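Local coordinates for protein VMS1 (Saccharomyces cerevisiae, PDB 5WHG) that acts as an endonuclease on polypeptidyl-tRNAs downstream of ribosome-associated quality control, releasing incompletely synthesized polypeptides for degradation, at residues 23-27 against 195-199; 219-223 against 303-307; 253-257 against 291-296. All blocks are in the same frame, centred on the assembly; numbering follows the deposited sequence.

Contact 1. Residues 23-27 against 195-199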
ATOM      1  N   TYR A  23      10.346  -8.624   1.817  1.00 99.56           N
ATOM      2  CA  TYR A  23       9.539  -7.510   1.336  1.00 93.30           C
ATOM      3  C   TYR A  23       9.064  -7.792  -0.085  1.00 96.51           C
ATOM      4  O   TYR A  23       9.877  -7.955  -1.003  1.00 99.20           O
ATOM      5  CB  TYR A  23      10.331  -6.208   1.387  1.00 87.35           C
ATOM      6  CG  TYR A  23       9.491  -4.979   1.111  1.00 91.95           C
ATOM      7  CD1 TYR A  23       8.467  -4.606   1.970  1.00 92.74           C
ATOM      8  CD2 TYR A  23       9.727  -4.188   0.001  1.00 99.93           C
ATOM      9  CE1 TYR A  23       7.708  -3.485   1.725  1.00 92.47           C
ATOM     10  CE2 TYR A  23       8.965  -3.060  -0.248  1.00 94.13           C
ATOM     11  CZ  TYR A  23       7.963  -2.718   0.614  1.00 89.62           C
ATOM     12  OH  TYR A  23       7.212  -1.602   0.365  1.00 93.57           O
ATOM     13  N   ILE A  24       7.743  -7.813  -0.268  1.00 87.38           N
ATOM     14  CA  ILE A  24       7.145  -8.231  -1.525  1.00 86.99           C
ATOM     15  C   ILE A  24       7.599  -7.390  -2.721  1.00 84.35           C
ATOM     16  O   ILE A  24       7.605  -7.889  -3.852  1.00 94.93           O
ATOM     17  CB  ILE A  24       5.615  -8.221  -1.347  1.00 92.28           C
ATOM     18  CG1 ILE A  24       5.212  -9.371  -0.419  1.00 91.25           C
ATOM     19  CG2 ILE A  24       4.905  -8.343  -2.679  1.00 88.93           C
ATOM     20  CD1 ILE A  24       3.863  -9.174   0.225  1.00 95.18           C
ATOM     21  N   PHE A  25       8.034  -6.147  -2.507  1.00 79.58           N
ATOM     22  CA  PHE A  25       8.439  -5.281  -3.611  1.00 86.58           C
ATOM     23  C   PHE A  25       9.955  -5.179  -3.776  1.00 98.60           C
ATOM     24  O   PHE A  25      10.436  -4.290  -4.487  1.00107.47           O
ATOM     25  CB  PHE A  25       7.826  -3.895  -3.433  1.00 86.57           C
ATOM     26  CG  PHE A  25       6.325  -3.911  -3.358  1.00 86.47           C
ATOM     27  CD1 PHE A  25       5.573  -4.363  -4.439  1.00 82.68           C
ATOM     28  CD2 PHE A  25       5.667  -3.497  -2.212  1.00 93.00           C
ATOM     29  CE1 PHE A  25       4.194  -4.388  -4.386  1.00 78.45           C
ATOM     30  CE2 PHE A  25       4.284  -3.519  -2.152  1.00101.08           C
ATOM     31  CZ  PHE A  25       3.547  -3.959  -3.243  1.00 90.77           C
ATOM     32  N   ASP A  26      10.709  -6.085  -3.153  1.00100.94           N
ATOM     33  CA  ASP A  26      12.163  -6.020  -3.155  1.00107.70           C
ATOM     34  C   ASP A  26      12.753  -7.401  -2.872  1.00110.07           C
ATOM     35  O   ASP A  26      13.738  -7.527  -2.141  1.00108.39           O
ATOM     36  CB  ASP A  26      12.633  -4.992  -2.123  1.00117.83           C
ATOM     37  CG  ASP A  26      14.097  -4.611  -2.282  1.00125.77           C
ATOM     38  OD1 ASP A  26      14.746  -5.088  -3.244  1.00124.86           O
ATOM     39  OD2 ASP A  26      14.590  -3.829  -1.432  1.00126.33           O
ATOM     40  N   LEU A  27      12.150  -8.444  -3.442  1.00108.13           N
ATOM     41  CA  LEU A  27      12.644  -9.801  -3.260  1.00107.31           C
ATOM     42  C   LEU A  27      13.802 -10.097  -4.209  1.00114.99           C
ATOM     43  O   LEU A  27      13.759  -9.755  -5.398  1.00115.58           O
ATOM     44  CB  LEU A  27      11.524 -10.810  -3.500  1.00103.50           C
ATOM     45  CG  LEU A  27      10.211 -10.697  -2.738  1.00 94.46           C
ATOM     46  CD1 LEU A  27       9.157 -11.528  -3.464  1.00 96.71           C
ATOM     47  CD2 LEU A  27      10.374 -11.173  -1.300  1.00 83.89           C
ATOM     48  N   LEU A 195       4.364 -10.969  -8.904  1.00 90.34           N
ATOM     49  CA  LEU A 195       5.543 -10.808  -8.058  1.00 90.87           C
ATOM     50  C   LEU A 195       6.769 -10.393  -8.861  1.00 98.75           C
ATOM     51  O   LEU A 195       7.549  -9.544  -8.417  1.00 99.99           O
ATOM     52  CB  LEU A 195       5.825 -12.100  -7.298  1.00 89.68           C
ATOM     53  CG  LEU A 195       4.882 -12.356  -6.120  1.00 93.63           C
ATOM     54  CD1 LEU A 195       5.094 -13.745  -5.574  1.00 96.80           C
ATOM     55  CD2 LEU A 195       5.073 -11.342  -5.013  1.00 96.55           C
ATOM     56  N   THR A 196       6.968 -10.972 -10.045  1.00108.33           N
ATOM     57  CA  THR A 196       8.166 -10.601 -10.789  1.00114.85           C
ATOM     58  C   THR A 196       8.060  -9.179 -11.323  1.00104.60           C
ATOM     59  O   THR A 196       9.059  -8.450 -11.340  1.00108.97           O
ATOM     60  CB  THR A 196       8.448 -11.612 -11.909  1.00122.96           C
ATOM     61  OG1 THR A 196       9.567 -11.172 -12.687  1.00123.53           O
ATOM     62  CG2 THR A 196       7.254 -11.779 -12.808  1.00126.74           C
ATOM     63  N   PHE A 197       6.860  -8.747 -11.711  1.00 98.75           N
ATOM     64  CA  PHE A 197       6.681  -7.370 -12.166  1.00104.70           C
ATOM     65  C   PHE A 197       6.871  -6.370 -11.026  1.00107.50           C
ATOM     66  O   PHE A 197       7.391  -5.267 -11.239  1.00106.19           O
ATOM     67  CB  PHE A 197       5.297  -7.205 -12.793  1.00112.46           C
ATOM     68  CG  PHE A 197       4.941  -5.775 -13.093  1.00118.67           C
ATOM     69  CD1 PHE A 197       5.427  -5.151 -14.236  1.00121.29           C
ATOM     70  CD2 PHE A 197       4.140  -5.049 -12.221  1.00115.20           C
ATOM     71  CE1 PHE A 197       5.113  -3.836 -14.504  1.00117.58           C
ATOM     72  CE2 PHE A 197       3.816  -3.735 -12.483  1.00108.45           C
ATOM     73  CZ  PHE A 197       4.307  -3.124 -13.620  1.00110.68           C
ATOM     74  N   TRP A 198       6.420  -6.725  -9.819  1.00106.22           N
ATOM     75  CA  TRP A 198       6.668  -5.894  -8.646  1.00105.52           C
ATOM     76  C   TRP A 198       8.159  -5.739  -8.377  1.00116.71           C
ATOM     77  O   TRP A 198       8.615  -4.664  -7.967  1.00125.71           O
ATOM     78  CB  TRP A 198       5.964  -6.498  -7.428  1.00 99.78           C
ATOM     79  CG  TRP A 198       4.507  -6.361  -7.553  1.00 96.22           C
ATOM     80  CD1 TRP A 198       3.855  -5.538  -8.415  1.00 95.49           C
ATOM     81  CD2 TRP A 198       3.496  -7.058  -6.815  1.00 85.46           C
ATOM     82  NE1 TRP A 198       2.498  -5.671  -8.261  1.00 91.61           N
ATOM     83  CE2 TRP A 198       2.247  -6.600  -7.289  1.00 81.92           C
ATOM     84  CE3 TRP A 198       3.519  -8.022  -5.810  1.00 83.55           C
ATOM     85  CZ2 TRP A 198       1.034  -7.076  -6.793  1.00 73.82           C
ATOM     86  CZ3 TRP A 198       2.311  -8.492  -5.310  1.00 82.04           C
ATOM     87  CH2 TRP A 198       1.088  -8.023  -5.807  1.00 80.89           C
ATOM     88  N   ASN A 199       8.931  -6.802  -8.589  1.00112.11           N
ATOM     89  CA  ASN A 199      10.364  -6.777  -8.310  1.00116.98           C
ATOM     90  C   ASN A 199      11.138  -6.517  -9.602  1.00129.66           C
ATOM     91  O   ASN A 199      11.815  -7.386 -10.155  1.00140.06           O
ATOM     92  CB  ASN A 199      10.800  -8.080  -7.652  1.00114.12           C
ATOM     93  CG  ASN A 199      10.121  -8.321  -6.326  1.00106.08           C
ATOM     94  OD1 ASN A 199      10.586  -7.859  -5.289  1.00108.80           O
ATOM     95  ND2 ASN A 199       9.024  -9.064  -6.350  1.00102.23           N
TER
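With CG anti to the carbonyl carbon in both residues, Asn199 (chi1 -62°) lays its amide against the type I turn Tyr23-Asp26 and the residue after it, facing Ile24 O and Leu27 N, while Trp198 (chi1 -70°) brings its indole to Phe25 and Ile24. Asn199 OD1 accepts from Leu27 N; the modelled 2.5 Å is very short and doubtful as a length. On the other branch, Asn199 ND2 donates to Leu195 O at 2.6 Å and weakly to Ile24 O at 3.1 Å. Asn199 N also reaches Leu195 O, from the opposite face of that carbonyl, so the first residue beyond the helix holds both its own last turn and the loop. Beside the amide, Phe25 and Trp198 form an edge-to-face pair: the phenyl edge meets the indole face, with planes at 65°. Ile24 CG2 touches Leu195 CD2 at 3.8 Å and also borders the indole. The loop before helix 29-34 is thus fixed to the C-terminal end of helix 191-198: Ile178 of strand 176-179 packs on Ile24, Leu195 and Trp198, Leu32 of helix 29-34 packs on Leu27 and Asn199, and Trp358 of helix 351-362 reaches Phe25.

Contact 2. Residues 219-223 against 303-307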
ATOM      1  N   ALA A 219      -6.726   8.995   9.729  1.00 68.74           N
ATOM      2  CA  ALA A 219      -5.339   8.953   9.274  1.00 70.20           C
ATOM      3  C   ALA A 219      -5.311   8.458   7.829  1.00 76.09           C
ATOM      4  O   ALA A 219      -5.912   7.429   7.510  1.00 82.38           O
ATOM      5  CB  ALA A 219      -4.479   8.050  10.152  1.00 62.97           C
ATOM      6  N   GLY A 220      -4.628   9.199   6.957  1.00 73.42           N
ATOM      7  CA  GLY A 220      -4.409   8.761   5.598  1.00 66.00           C
ATOM      8  C   GLY A 220      -2.949   8.916   5.220  1.00 69.80           C
ATOM      9  O   GLY A 220      -2.213   9.710   5.812  1.00 68.16           O
ATOM     10  N   ALA A 221      -2.529   8.122   4.229  1.00 67.22           N
ATOM     11  CA  ALA A 221      -1.174   8.243   3.703  1.00 64.80           C
ATOM     12  C   ALA A 221      -1.118   7.748   2.263  1.00 69.51           C
ATOM     13  O   ALA A 221      -1.910   6.895   1.856  1.00 73.75           O
ATOM     14  CB  ALA A 221      -0.180   7.481   4.579  1.00 62.96           C
ATOM     15  N   ILE A 222      -0.190   8.314   1.488  1.00 72.76           N
ATOM     16  CA  ILE A 222       0.226   7.771   0.194  1.00 71.16           C
ATOM     17  C   ILE A 222       1.578   7.093   0.422  1.00 72.90           C
ATOM     18  O   ILE A 222       2.563   7.756   0.764  1.00 78.21           O
ATOM     19  CB  ILE A 222       0.322   8.860  -0.890  1.00 71.19           C
ATOM     20  CG1 ILE A 222      -1.020   9.586  -1.105  1.00 65.32           C
ATOM     21  CG2 ILE A 222       0.810   8.269  -2.198  1.00 66.91           C
ATOM     22  CD1 ILE A 222      -2.196   8.687  -1.527  1.00 61.09           C
ATOM     23  N   VAL A 223       1.637   5.769   0.273  1.00 63.91           N
ATOM     24  CA  VAL A 223       2.841   5.003   0.595  1.00 70.80           C
ATOM     25  C   VAL A 223       3.546   4.619  -0.700  1.00 79.71           C
ATOM     26  O   VAL A 223       2.910   4.151  -1.653  1.00 73.40           O
ATOM     27  CB  VAL A 223       2.508   3.751   1.432  1.00 70.87           C
ATOM     28  CG1 VAL A 223       1.505   2.841   0.695  1.00 66.54           C
ATOM     29  CG2 VAL A 223       3.790   2.973   1.782  1.00 59.76           C
ATOM     30  N   TRP A 303      -4.936  14.986  -2.786  1.00 85.54           N
ATOM     31  CA  TRP A 303      -4.085  13.887  -3.221  1.00 78.98           C
ATOM     32  C   TRP A 303      -4.562  13.260  -4.518  1.00 79.10           C
ATOM     33  O   TRP A 303      -4.049  12.210  -4.912  1.00 87.27           O
ATOM     34  CB  TRP A 303      -3.991  12.811  -2.133  1.00 73.35           C
ATOM     35  CG  TRP A 303      -3.240  13.222  -0.922  1.00 65.69           C
ATOM     36  CD1 TRP A 303      -2.509  14.365  -0.747  1.00 67.55           C
ATOM     37  CD2 TRP A 303      -3.166  12.503   0.313  1.00 72.58           C
ATOM     38  NE1 TRP A 303      -1.959  14.391   0.528  1.00 72.47           N
ATOM     39  CE2 TRP A 303      -2.357  13.265   1.199  1.00 74.08           C
ATOM     40  CE3 TRP A 303      -3.700  11.292   0.762  1.00 64.63           C
ATOM     41  CZ2 TRP A 303      -2.063  12.841   2.495  1.00 70.48           C
ATOM     42  CZ3 TRP A 303      -3.393  10.861   2.054  1.00 67.32           C
ATOM     43  CH2 TRP A 303      -2.583  11.635   2.906  1.00 69.08           C
ATOM     44  N   GLU A 304      -5.520  13.884  -5.190  1.00 75.02           N
ATOM     45  CA  GLU A 304      -6.084  13.351  -6.429  1.00 72.57           C
ATOM     46  C   GLU A 304      -5.044  12.854  -7.433  1.00 75.96           C
ATOM     47  O   GLU A 304      -5.244  11.763  -7.995  1.00 77.67           O
ATOM     48  CB  GLU A 304      -7.002  14.439  -7.013  1.00 75.18           C
ATOM     49  CG  GLU A 304      -7.644  14.170  -8.382  1.00 96.02           C
ATOM     50  CD  GLU A 304      -8.667  15.265  -8.749  1.00113.33           C
ATOM     51  OE1 GLU A 304      -9.796  14.927  -9.177  1.00116.63           O
ATOM     52  OE2 GLU A 304      -8.350  16.468  -8.579  1.00117.10           O
ATOM     53  N   PRO A 305      -3.942  13.569  -7.717  1.00 77.91           N
ATOM     54  CA  PRO A 305      -2.975  13.015  -8.689  1.00 79.00           C
ATOM     55  C   PRO A 305      -2.371  11.707  -8.226  1.00 80.67           C
ATOM     56  O   PRO A 305      -2.224  10.779  -9.033  1.00 81.36           O
ATOM     57  CB  PRO A 305      -1.912  14.119  -8.811  1.00 79.48           C
ATOM     58  CG  PRO A 305      -2.579  15.357  -8.338  1.00 75.20           C
ATOM     59  CD  PRO A 305      -3.580  14.943  -7.312  1.00 73.57           C
ATOM     60  N   TYR A 306      -2.014  11.625  -6.936  1.00 69.59           N
ATOM     61  CA  TYR A 306      -1.559  10.369  -6.327  1.00 75.30           C
ATOM     62  C   TYR A 306      -2.603   9.258  -6.433  1.00 73.17           C
ATOM     63  O   TYR A 306      -2.263   8.117  -6.769  1.00 72.80           O
ATOM     64  CB  TYR A 306      -1.233  10.579  -4.849  1.00 67.83           C
ATOM     65  CG  TYR A 306      -0.059  11.449  -4.527  1.00 72.28           C
ATOM     66  CD1 TYR A 306       1.223  11.077  -4.893  1.00 78.50           C
ATOM     67  CD2 TYR A 306      -0.221  12.615  -3.805  1.00 70.71           C
ATOM     68  CE1 TYR A 306       2.306  11.848  -4.576  1.00 82.06           C
ATOM     69  CE2 TYR A 306       0.864  13.390  -3.472  1.00 78.28           C
ATOM     70  CZ  TYR A 306       2.127  13.000  -3.867  1.00 88.16           C
ATOM     71  OH  TYR A 306       3.226  13.755  -3.539  1.00100.37           O
ATOM     72  N   LEU A 307      -3.873   9.562  -6.077  1.00 72.11           N
ATOM     73  CA  LEU A 307      -4.928   8.544  -6.002  1.00 67.59           C
ATOM     74  C   LEU A 307      -5.243   7.935  -7.367  1.00 73.49           C
ATOM     75  O   LEU A 307      -5.564   6.745  -7.457  1.00 75.33           O
ATOM     76  CB  LEU A 307      -6.204   9.124  -5.375  1.00 64.45           C
ATOM     77  CG  LEU A 307      -6.072   9.457  -3.868  1.00 73.74           C
ATOM     78  CD1 LEU A 307      -7.279  10.226  -3.252  1.00 64.28           C
ATOM     79  CD2 LEU A 307      -5.780   8.198  -3.064  1.00 69.02           C
TER
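Ile222 and Trp303 make the aromatic part of this contact. Ile222 CG1 sits over one face of the indole in a CH-pi arrangement, 4.1 Å from the centroid of the Trp303 six-membered ring and 29° off its normal, so it is displaced from the ring centre toward the rim. The far edge of the same indole abuts the strand backbone: Trp303 CH2 lies 3.5 Å from Gly220 O, and Trp303 CZ3 lies 3.6 Å from Ala221 N, both backbone atoms being near the ring plane. Gly220 has no side chain here, which is consistent with the benzene half of the indole lying against the backbone.

The remaining interactions are apolar and again centre on Ile222. With CG1 anti to the carbonyl carbon (chi1 -59°), Ile222 CG1 faces Trp303 and meets Tyr306 CB at 3.9 Å, while CG2 faces the tyrosine ring, 3.9 Å from Tyr306 CD1. Ile222 CD1 touches Leu307 CD2 at 3.9 Å. The isoleucine is therefore held by Trp303 at the N-cap position and by Tyr306 and Leu307 of helix 304-308. This is helix-on-sheet packing in the VLRF1 domain, an alpha/beta unit in which strand 217-224 lies between 207-214 and 247-255, antiparallel to both. Ala221 points away from the helix and packs on Leu354 of helix 351-362, which covers the other face.

No hydrogen bond crosses between 219-223 and 303-307. The strand's backbone bonds run within the sheet, where Gly220 and Ile222 pair with Lys252 and Glu250, and Ala221 with Leu210. Within 303-307, Leu307 N donates to Trp303 O at 2.9 Å; Tyr306 OH is hydrogen-bonded to Glu250 OE2 on the neighbouring strand.

Contact 3. Residues 253-257 against 291-296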
ATOM      1  N   THR A 253      -3.183  13.267   9.555  1.00 81.01           N
ATOM      2  CA  THR A 253      -4.084  12.791  10.607  1.00 87.63           C
ATOM      3  C   THR A 253      -4.712  13.988  11.299  1.00102.65           C
ATOM      4  O   THR A 253      -3.997  14.896  11.729  1.00118.92           O
ATOM      5  CB  THR A 253      -3.381  11.926  11.673  1.00 86.52           C
ATOM      6  OG1 THR A 253      -2.460  12.727  12.410  1.00 87.18           O
ATOM      7  CG2 THR A 253      -2.608  10.808  11.054  1.00100.64           C
ATOM      8  N   PHE A 254      -6.039  13.972  11.434  1.00 99.55           N
ATOM      9  CA  PHE A 254      -6.753  14.939  12.260  1.00 97.48           C
ATOM     10  C   PHE A 254      -7.910  14.254  12.982  1.00 92.36           C
ATOM     11  O   PHE A 254      -8.200  13.075  12.758  1.00 86.58           O
ATOM     12  CB  PHE A 254      -7.253  16.114  11.424  1.00 91.63           C
ATOM     13  CG  PHE A 254      -7.832  15.719  10.109  1.00 90.65           C
ATOM     14  CD1 PHE A 254      -9.098  15.167  10.027  1.00 93.40           C
ATOM     15  CD2 PHE A 254      -7.120  15.927   8.937  1.00 95.90           C
ATOM     16  CE1 PHE A 254      -9.630  14.816   8.787  1.00 94.51           C
ATOM     17  CE2 PHE A 254      -7.648  15.579   7.694  1.00 81.82           C
ATOM     18  CZ  PHE A 254      -8.900  15.027   7.624  1.00 83.49           C
ATOM     19  N   HIS A 255      -8.573  15.009  13.866  1.00 94.09           N
ATOM     20  CA  HIS A 255      -9.711  14.509  14.632  1.00 91.95           C
ATOM     21  C   HIS A 255     -10.791  15.575  14.759  1.00 93.76           C
ATOM     22  O   HIS A 255     -10.499  16.764  14.898  1.00 98.86           O
ATOM     23  CB  HIS A 255      -9.294  14.060  16.045  1.00106.72           C
ATOM     24  CG  HIS A 255     -10.416  14.061  17.048  1.00112.72           C
ATOM     25  ND1 HIS A 255     -11.307  13.017  17.178  1.00113.59           N
ATOM     26  CD2 HIS A 255     -10.782  14.979  17.972  1.00110.71           C
ATOM     27  CE1 HIS A 255     -12.172  13.293  18.139  1.00114.80           C
ATOM     28  NE2 HIS A 255     -11.878  14.481  18.633  1.00118.11           N
ATOM     29  N   ARG A 256     -12.049  15.129  14.748  1.00 96.01           N
ATOM     30  CA  ARG A 256     -13.189  15.968  15.115  1.00 97.28           C
ATOM     31  C   ARG A 256     -14.175  15.171  15.948  1.00106.34           C
ATOM     32  O   ARG A 256     -14.596  14.085  15.537  1.00109.22           O
ATOM     33  CB  ARG A 256     -13.935  16.503  13.890  1.00 94.24           C
ATOM     34  CG  ARG A 256     -13.419  17.804  13.336  1.00 94.23           C
ATOM     35  CD  ARG A 256     -14.467  18.414  12.427  1.00 96.93           C
ATOM     36  NE  ARG A 256     -13.867  19.269  11.419  1.00101.74           N
ATOM     37  CZ  ARG A 256     -13.356  20.468  11.664  1.00101.20           C
ATOM     38  NH1 ARG A 256     -13.367  20.957  12.897  1.00104.62           N
ATOM     39  NH2 ARG A 256     -12.820  21.167  10.673  1.00 97.97           N
ATOM     40  N   TYR A 257     -14.565  15.727  17.092  1.00117.28           N
ATOM     41  CA  TYR A 257     -15.764  15.261  17.768  1.00121.04           C
ATOM     42  C   TYR A 257     -16.972  15.454  16.844  1.00138.14           C
ATOM     43  O   TYR A 257     -16.938  16.236  15.886  1.00137.73           O
ATOM     44  CB  TYR A 257     -15.954  16.012  19.093  1.00113.95           C
ATOM     45  CG  TYR A 257     -14.708  16.103  19.985  1.00112.62           C
ATOM     46  CD1 TYR A 257     -14.385  15.100  20.897  1.00113.55           C
ATOM     47  CD2 TYR A 257     -13.875  17.205  19.930  1.00113.17           C
ATOM     48  CE1 TYR A 257     -13.250  15.191  21.722  1.00114.96           C
ATOM     49  CE2 TYR A 257     -12.745  17.309  20.738  1.00117.58           C
ATOM     50  CZ  TYR A 257     -12.430  16.301  21.632  1.00120.51           C
ATOM     51  OH  TYR A 257     -11.297  16.425  22.426  1.00106.67           O
ATOM     52  N   ALA A 291     -19.048  16.108  10.159  1.00162.71           N
ATOM     53  CA  ALA A 291     -18.221  17.264   9.834  1.00158.48           C
ATOM     54  C   ALA A 291     -16.814  16.851   9.447  1.00141.45           C
ATOM     55  O   ALA A 291     -16.110  17.634   8.799  1.00147.38           O
ATOM     56  CB  ALA A 291     -18.174  18.241  11.010  1.00166.34           C
ATOM     57  N   LEU A 292     -16.400  15.639   9.834  1.00119.30           N
ATOM     58  CA  LEU A 292     -15.171  15.047   9.313  1.00104.00           C
ATOM     59  C   LEU A 292     -15.203  14.924   7.791  1.00 95.87           C
ATOM     60  O   LEU A 292     -14.155  14.988   7.136  1.00 95.27           O
ATOM     61  CB  LEU A 292     -14.965  13.673   9.950  1.00101.05           C
ATOM     62  CG  LEU A 292     -13.554  13.130  10.171  1.00 99.03           C
ATOM     63  CD1 LEU A 292     -12.572  14.248  10.407  1.00102.66           C
ATOM     64  CD2 LEU A 292     -13.568  12.215  11.377  1.00 95.34           C
ATOM     65  N   LYS A 293     -16.402  14.781   7.219  1.00 91.87           N
ATOM     66  CA  LYS A 293     -16.557  14.456   5.806  1.00 89.84           C
ATOM     67  C   LYS A 293     -15.894  15.487   4.893  1.00 88.49           C
ATOM     68  O   LYS A 293     -15.229  15.116   3.921  1.00 82.05           O
ATOM     69  CB  LYS A 293     -18.043  14.327   5.481  1.00 97.17           C
ATOM     70  CG  LYS A 293     -18.319  13.870   4.065  1.00110.76           C
ATOM     71  CD  LYS A 293     -19.771  14.105   3.701  1.00122.73           C
ATOM     72  CE  LYS A 293     -20.096  13.570   2.321  1.00127.03           C
ATOM     73  NZ  LYS A 293     -21.568  13.593   2.097  1.00138.29           N
ATOM     74  N   THR A 294     -16.078  16.784   5.165  1.00 89.51           N
ATOM     75  CA  THR A 294     -15.469  17.782   4.290  1.00 85.98           C
ATOM     76  C   THR A 294     -13.952  17.800   4.465  1.00 87.53           C
ATOM     77  O   THR A 294     -13.215  17.847   3.468  1.00 90.93           O
ATOM     78  CB  THR A 294     -16.076  19.179   4.523  1.00 84.95           C
ATOM     79  OG1 THR A 294     -15.873  19.579   5.875  1.00111.38           O
ATOM     80  CG2 THR A 294     -17.556  19.169   4.266  1.00 79.09           C
ATOM     81  N   ASP A 295     -13.470  17.746   5.717  1.00 77.70           N
ATOM     82  CA  ASP A 295     -12.035  17.586   5.976  1.00 85.73           C
ATOM     83  C   ASP A 295     -11.428  16.455   5.148  1.00 88.77           C
ATOM     84  O   ASP A 295     -10.359  16.616   4.548  1.00 88.46           O
ATOM     85  CB  ASP A 295     -11.778  17.319   7.462  1.00 89.61           C
ATOM     86  CG  ASP A 295     -12.027  18.542   8.329  1.00105.99           C
ATOM     87  OD1 ASP A 295     -11.605  19.652   7.939  1.00112.56           O
ATOM     88  OD2 ASP A 295     -12.649  18.396   9.401  1.00106.59           O
ATOM     89  N   ILE A 296     -12.085  15.293   5.117  1.00 82.80           N
ATOM     90  CA  ILE A 296     -11.486  14.156   4.424  1.00 80.28           C
ATOM     91  C   ILE A 296     -11.616  14.327   2.924  1.00 82.96           C
ATOM     92  O   ILE A 296     -10.677  14.047   2.168  1.00 83.59           O
ATOM     93  CB  ILE A 296     -12.113  12.833   4.900  1.00 82.34           C
ATOM     94  CG1 ILE A 296     -11.600  12.465   6.294  1.00 84.24           C
ATOM     95  CG2 ILE A 296     -11.824  11.707   3.899  1.00 73.34           C
ATOM     96  CD1 ILE A 296     -12.485  11.472   7.039  1.00 90.56           C
TER
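Asp295 OD2 is gripped by two nitrogens of Arg256: NE donates to it at a modelled 2.5 Å, a length doubtful at this resolution, with an N-H...O angle of 136°, and NH2 adds a weak bond at 3.1 Å. Arg256 NH2 also reaches Asp295 OD1, weakly, at 3.4 Å. The salt bridge is thus lopsided, although the guanidinium and carboxylate planes are only 23° apart. An Arg256 chain extended from CG to NE carries the charge across, and its CD passes Ala291 CB at 4.0 Å. The pairing fastens the residue just past strand 247-255, an outermost strand of the VLRF1 mixed sheet within this chain, to the start of helix 292-302. This is helix packing on an edge strand, with short-segment axes 10.1 Å apart and nearly antiparallel (163°). Next to the salt bridge, Phe254 supplies the apolar part: its ring edge meets Leu292 CD1 and Ile296 CG1, while Asp295 CB lies obliquely to the ring. Replacing Asp295 by an alanine removes the carboxylate, which is likely to leave the Arg256 guanidinium without this partner and freer to turn. Phe254 also stacks on Phe218 of strand 217-224, and Leu292 and Ile296 both pack on Val213 of strand 207-214.

Contacts 2 and 3 place two consecutive helices, 304-308 and 292-302, on the same sheet through neighbouring strands. Their centres are 16 Å apart, and they touch where Ala219 CB meets Thr253 CG2 at 3.5 Å. Along the chain, contact 3 falls between the two segments of contact 2. Contact 1 lies on the other side of the chain's centre, 22 Å from contact 2 and 35 Å from contact 3 between centres, with nearest atoms about 6 Å and 19 Å away. Gln267, the inferred active-site residue, belongs to the unmodelled residues 259-289 that connect the two segments of contact 3, so no distance to it can be measured.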